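Side-chain contacts in flap endonuclease 1 (Desulfurococcus amylolyticus, PDB 3ORY), which probably cuts 5' flaps from branched DNA intermediates of replication and repair as a structure-specific nuclease: residues A110-A115 with M136-L141; E120-S125 with E129-Y134. All blocks are in the same frame, centred on the assembly; numbering follows the deposited sequence.

Interaction 1 of 2, residues A110-A115 with M136-L141; sequences AVKEEA and MMSAKL
The hydroxyl oxygen of Ser138 rests between two neighbouring side chains of helix 102-125: OG lies 3.6 Å from Val111 CG1 and 3.7 Å from Lys112 CG. This helix is probably the long leg of the helical arch known from flap endonucleases, and 136-141 is the extended chain that comes back down beside it. Both partners are aliphatic carbons, reaching OG from directions about 90° apart, so across these segments the hydroxyl is held by van der Waals contact alone. Two torsions bring it about. Ser138 sets OG next to its own backbone N (chi1 -54°), while Val111 swings CG1 anti to its N (chi1 158°). Lys112 touches with the base of its chain, which then folds at chi3 and chi4. Backbone polar groups supply further anchorage: Ser138 O accepts a hydrogen bond from Arg108 NH2, from an earlier turn of this helix, and Met137 O accepts one from Arg54 NH2. With Ala139 the chain turns its next side chain away, onto Leu50 and Ile68, joining the arch to the body of the protein. The same Lys112 CG also lies against Ser138 CB, 3.9 Å away.

Interaction 2 of 2, residues E120-S125 with E129-Y134; sequences EEAVQS and ELARRY
Ala122 puts its methyl group straight onto the first turn or so of the short helix 128-134, and most of the contact hangs on that one carbon. Its CB sits 3.6 Å from Ala131 N and 3.8 Å from Leu130 CB, so it rests on the backbone and the root of a side chain. Ala131 answers with its own methyl, CB to CB with Ala122 at 4.3 Å. Because both residues are this small, the helices come very close here, Ala122 CA to Ala131 CA being 5.3 Å. Leu130 contributes CB, while the rest of its chain leaves this spot: CG stands beside the backbone N (chi1 -75°), and CD2 lies over one face of the Arg133 guanidinium, 3.5 Å above its plane and offset toward the rim. Tyr119, one turn before Ala122, also packs on Ala131. Each helix has polar ties of its own. Ser125 OG makes a weak hydrogen bond of 3.3 Å to Ala122 O where helix 102-125 ends, and Asp127 OD1 accepts a hydrogen bond from Leu130 N as the next helix starts. Arg132 NH2 forms a salt bridge with Glu129 OE1 at 2.9 Å, within the short helix. Two helices running antiparallel through a tight turn, with alanines at the interface, make an alpha-alpha hairpin, consistent with the top of the helical arch of flap endonucleases.

In the fold
Interactions 1 and 2 share helix 102-125 and follow each other along it, their centres about 15 Å apart. They also meet directly: Ala115 CB packs 3.6 Å from Tyr134 O, where the short helix gives way to the chain of 136-141. Interaction 2 closes the hairpin about 27 Å from the centre of the chain, and interaction 1 brings the returning loop 136-141 of the same excursion against the helix lower down, at about 16 Å. The two sides of one projection thus touch at successive heights. In FEN1 relatives such an arch stands over the active site and the flap strand passes through it; the same role is probable here.

Interaction 1 of 2, residues A110-A115 with M136-L141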
loop_
_atom_site.group_PDB
_atom_site.type_symbol
_atom_site.label_atom_id
_atom_site.label_comp_id
_atom_site.label_asym_id
_atom_site.label_seq_id
_atom_site.Cartn_x
_atom_site.Cartn_y
_atom_site.Cartn_z
ATOM N N ALA A 110 9.052 -2.881 13.488
ATOM C CA ALA A 110 8.401 -4.101 13.998
ATOM C C ALA A 110 8.644 -5.328 13.114
ATOM O O ALA A 110 8.925 -6.415 13.627
ATOM C CB ALA A 110 6.902 -3.881 14.209
ATOM N N VAL A 111 8.529 -5.153 11.796
ATOM C CA VAL A 111 8.796 -6.239 10.841
ATOM C C VAL A 111 10.240 -6.743 10.974
ATOM O O VAL A 111 10.472 -7.953 11.073
ATOM C CB VAL A 111 8.464 -5.817 9.375
ATOM C CG1 VAL A 111 9.199 -6.678 8.356
ATOM C CG2 VAL A 111 6.969 -5.893 9.134
ATOM N N LYS A 112 11.190 -5.809 11.014
ATOM C CA LYS A 112 12.623 -6.126 11.164
ATOM C C LYS A 112 12.951 -6.897 12.439
ATOM O O LYS A 112 13.736 -7.851 12.401
ATOM C CB LYS A 112 13.458 -4.847 11.142
ATOM C CG LYS A 112 13.654 -4.240 9.775
ATOM C CD LYS A 112 14.282 -2.850 9.876
ATOM C CE LYS A 112 15.556 -2.825 10.709
ATOM N NZ LYS A 112 16.691 -3.573 10.077
ATOM N N GLU A 113 12.371 -6.469 13.559
ATOM C CA GLU A 113 12.551 -7.149 14.845
ATOM C C GLU A 113 11.998 -8.577 14.811
ATOM O O GLU A 113 12.639 -9.500 15.318
ATOM C CB GLU A 113 11.903 -6.356 15.984
ATOM C CG GLU A 113 12.676 -5.086 16.357
ATOM C CD GLU A 113 12.032 -4.285 17.484
ATOM O OE1 GLU A 113 11.172 -4.831 18.215
ATOM O OE2 GLU A 113 12.401 -3.100 17.645
ATOM N N GLU A 114 10.820 -8.742 14.208
ATOM C CA GLU A 114 10.207 -10.066 14.029
ATOM C C GLU A 114 11.033 -10.977 13.107
ATOM O O GLU A 114 11.307 -12.127 13.454
ATOM C CB GLU A 114 8.750 -9.942 13.540
ATOM C CG GLU A 114 8.039 -11.280 13.219
ATOM C CD GLU A 114 7.895 -12.227 14.417
ATOM O OE1 GLU A 114 7.997 -11.780 15.585
ATOM O OE2 GLU A 114 7.672 -13.441 14.189
ATOM N N ALA A 115 11.425 -10.455 11.948
ATOM C CA ALA A 115 12.295 -11.175 11.016
ATOM C C ALA A 115 13.639 -11.606 11.644
ATOM O O ALA A 115 14.118 -12.712 11.377
ATOM C CB ALA A 115 12.535 -10.348 9.756
ATOM N N MET A 136 15.630 -11.620 4.452
ATOM C CA MET A 136 15.336 -10.555 3.490
ATOM C C MET A 136 15.237 -9.202 4.185
ATOM O O MET A 136 14.416 -9.019 5.078
ATOM C CB MET A 136 14.046 -10.843 2.727
ATOM C CG MET A 136 14.215 -11.745 1.518
ATOM S SD MET A 136 12.623 -12.102 0.750
ATOM C CE MET A 136 12.097 -10.484 0.196
ATOM N N MET A 137 16.087 -8.265 3.781
ATOM C CA MET A 137 16.124 -6.961 4.435
ATOM C C MET A 137 14.931 -6.093 4.049
ATOM O O MET A 137 14.468 -6.133 2.905
ATOM C CB MET A 137 17.456 -6.239 4.188
ATOM C CG MET A 137 17.730 -5.809 2.759
ATOM S SD MET A 137 19.002 -4.518 2.699
ATOM C CE MET A 137 18.023 -3.057 3.084
ATOM N N SER A 138 14.431 -5.329 5.018
ATOM C CA SER A 138 13.363 -4.368 4.780
ATOM C C SER A 138 13.995 -3.062 4.330
ATOM O O SER A 138 14.648 -2.372 5.120
ATOM C CB SER A 138 12.548 -4.136 6.053
ATOM O OG SER A 138 12.083 -5.364 6.587
ATOM N N ALA A 139 13.821 -2.736 3.055
ATOM C CA ALA A 139 14.395 -1.523 2.497
ATOM C C ALA A 139 13.667 -0.274 3.007
ATOM O O ALA A 139 12.448 -0.292 3.204
ATOM C CB ALA A 139 14.373 -1.582 0.976
ATOM N N LYS A 140 14.419 0.795 3.240
ATOM C CA LYS A 140 13.833 2.086 3.599
ATOM C C LYS A 140 13.386 2.839 2.346
ATOM O O LYS A 140 14.119 2.917 1.362
ATOM C CB LYS A 140 14.837 2.941 4.379
ATOM C CG LYS A 140 15.131 2.451 5.783
ATOM C CD LYS A 140 16.339 3.162 6.423
ATOM C CE LYS A 140 16.627 2.623 7.842
ATOM N NZ LYS A 140 17.878 3.158 8.447
ATOM N N LEU A 141 12.179 3.392 2.376
ATOM C CA LEU A 141 11.746 4.317 1.324
ATOM C C LEU A 141 12.262 5.710 1.657
ATOM O O LEU A 141 11.965 6.240 2.723
ATOM C CB LEU A 141 10.216 4.335 1.199
ATOM C CG LEU A 141 9.629 5.253 0.116
ATOM C CD1 LEU A 141 10.091 4.796 -1.277
ATOM C CD2 LEU A 141 8.108 5.279 0.215
#

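Interaction 2 of 2, residues E120-S125 with E129-Y134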
loop_
_atom_site.group_PDB
_atom_site.type_symbol
_atom_site.label_atom_id
_atom_site.label_comp_id
_atom_site.label_asym_id
_atom_site.label_seq_id
_atom_site.Cartn_x
_atom_site.Cartn_y
_atom_site.Cartn_z
ATOM N N GLU A 120 17.126 -15.985 13.456
ATOM C CA GLU A 120 17.944 -16.585 14.495
ATOM C C GLU A 120 17.474 -18.011 14.805
ATOM O O GLU A 120 18.293 -18.932 14.921
ATOM C CB GLU A 120 17.920 -15.710 15.749
ATOM C CG GLU A 120 18.533 -16.374 16.971
ATOM C CD GLU A 120 19.169 -15.388 17.927
ATOM O OE1 GLU A 120 18.631 -14.266 18.079
ATOM O OE2 GLU A 120 20.210 -15.747 18.525
ATOM N N GLU A 121 16.156 -18.183 14.916
ATOM C CA GLU A 121 15.565 -19.499 15.169
ATOM C C GLU A 121 15.862 -20.480 14.040
ATOM O O GLU A 121 16.188 -21.638 14.294
ATOM C CB GLU A 121 14.054 -19.382 15.415
ATOM C CG GLU A 121 13.707 -18.736 16.757
ATOM C CD GLU A 121 12.234 -18.371 16.908
ATOM O OE1 GLU A 121 11.510 -18.244 15.890
ATOM O OE2 GLU A 121 11.800 -18.198 18.066
ATOM N N ALA A 122 15.768 -19.999 12.803
ATOM C CA ALA A 122 16.051 -20.800 11.615
ATOM C C ALA A 122 17.519 -21.234 11.526
ATOM O O ALA A 122 17.811 -22.379 11.157
ATOM C CB ALA A 122 15.632 -20.052 10.357
ATOM N N VAL A 123 18.435 -20.329 11.872
ATOM C CA VAL A 123 19.864 -20.649 11.891
ATOM C C VAL A 123 20.155 -21.702 12.958
ATOM O O VAL A 123 20.905 -22.651 12.721
ATOM C CB VAL A 123 20.741 -19.389 12.114
ATOM C CG1 VAL A 123 22.177 -19.767 12.490
ATOM C CG2 VAL A 123 20.737 -18.518 10.871
ATOM N N GLN A 124 19.539 -21.530 14.122
ATOM C CA GLN A 124 19.728 -22.438 15.240
ATOM C C GLN A 124 19.126 -23.818 14.962
ATOM O O GLN A 124 19.668 -24.827 15.408
ATOM C CB GLN A 124 19.130 -21.839 16.511
ATOM C CG GLN A 124 19.816 -22.280 17.795
ATOM C CD GLN A 124 19.203 -21.638 19.029
ATOM O OE1 GLN A 124 18.589 -20.565 18.951
ATOM N NE2 GLN A 124 19.365 -22.291 20.179
ATOM N N SER A 125 18.017 -23.858 14.219
ATOM C CA SER A 125 17.371 -25.131 13.870
ATOM C C SER A 125 17.997 -25.798 12.638
ATOM O O SER A 125 17.783 -26.984 12.391
ATOM C CB SER A 125 15.855 -24.957 13.692
ATOM O OG SER A 125 15.526 -24.489 12.392
ATOM N N GLU A 129 16.143 -22.891 4.178
ATOM C CA GLU A 129 15.025 -22.314 3.429
ATOM C C GLU A 129 14.343 -21.174 4.201
ATOM O O GLU A 129 14.047 -20.115 3.630
ATOM C CB GLU A 129 14.009 -23.404 3.046
ATOM C CG GLU A 129 13.063 -23.032 1.887
ATOM C CD GLU A 129 13.772 -22.889 0.536
ATOM O OE1 GLU A 129 14.821 -23.541 0.318
ATOM O OE2 GLU A 129 13.269 -22.124 -0.317
ATOM N N LEU A 130 14.098 -21.394 5.492
ATOM C CA LEU A 130 13.498 -20.363 6.338
ATOM C C LEU A 130 14.472 -19.213 6.571
ATOM O O LEU A 130 14.073 -18.052 6.567
ATOM C CB LEU A 130 13.018 -20.941 7.674
ATOM C CG LEU A 130 11.735 -21.783 7.669
ATOM C CD1 LEU A 130 11.520 -22.439 9.031
ATOM C CD2 LEU A 130 10.508 -20.968 7.260
ATOM N N ALA A 131 15.745 -19.553 6.761
ATOM C CA ALA A 131 16.805 -18.565 6.924
ATOM C C ALA A 131 16.785 -17.540 5.795
ATOM O O ALA A 131 16.771 -16.339 6.051
ATOM C CB ALA A 131 18.158 -19.244 7.005
ATOM N N ARG A 132 16.757 -18.024 4.555
ATOM C CA ARG A 132 16.729 -17.164 3.373
ATOM C C ARG A 132 15.499 -16.246 3.346
ATOM O O ARG A 132 15.592 -15.088 2.941
ATOM C CB ARG A 132 16.814 -18.021 2.108
ATOM C CG ARG A 132 17.197 -17.270 0.843
ATOM C CD ARG A 132 17.975 -18.159 -0.130
ATOM N NE ARG A 132 17.268 -19.390 -0.494
ATOM C CZ ARG A 132 17.565 -20.602 -0.029
ATOM N NH1 ARG A 132 18.565 -20.772 0.826
ATOM N NH2 ARG A 132 16.856 -21.652 -0.421
ATOM N N ARG A 133 14.363 -16.766 3.803
ATOM C CA ARG A 133 13.114 -16.009 3.850
ATOM C C ARG A 133 13.163 -14.901 4.902
ATOM O O ARG A 133 12.810 -13.750 4.625
ATOM C CB ARG A 133 11.940 -16.945 4.136
ATOM C CG ARG A 133 10.563 -16.281 4.069
ATOM C CD ARG A 133 9.450 -17.234 4.506
ATOM N NE ARG A 133 9.596 -18.562 3.904
ATOM C CZ ARG A 133 8.869 -19.630 4.230
ATOM N NH1 ARG A 133 9.092 -20.791 3.624
ATOM N NH2 ARG A 133 7.925 -19.545 5.162
ATOM N N TYR A 134 13.603 -15.249 6.108
ATOM C CA TYR A 134 13.626 -14.290 7.209
ATOM C C TYR A 134 14.809 -13.319 7.145
ATOM O O TYR A 134 14.822 -12.306 7.838
ATOM C CB TYR A 134 13.560 -15.017 8.552
ATOM C CG TYR A 134 12.266 -15.780 8.750
ATOM C CD1 TYR A 134 11.033 -15.144 8.597
ATOM C CD2 TYR A 134 12.274 -17.137 9.095
ATOM C CE1 TYR A 134 9.840 -15.835 8.775
ATOM C CE2 TYR A 134 11.083 -17.839 9.281
ATOM C CZ TYR A 134 9.873 -17.177 9.117
ATOM O OH TYR A 134 8.688 -17.852 9.297
#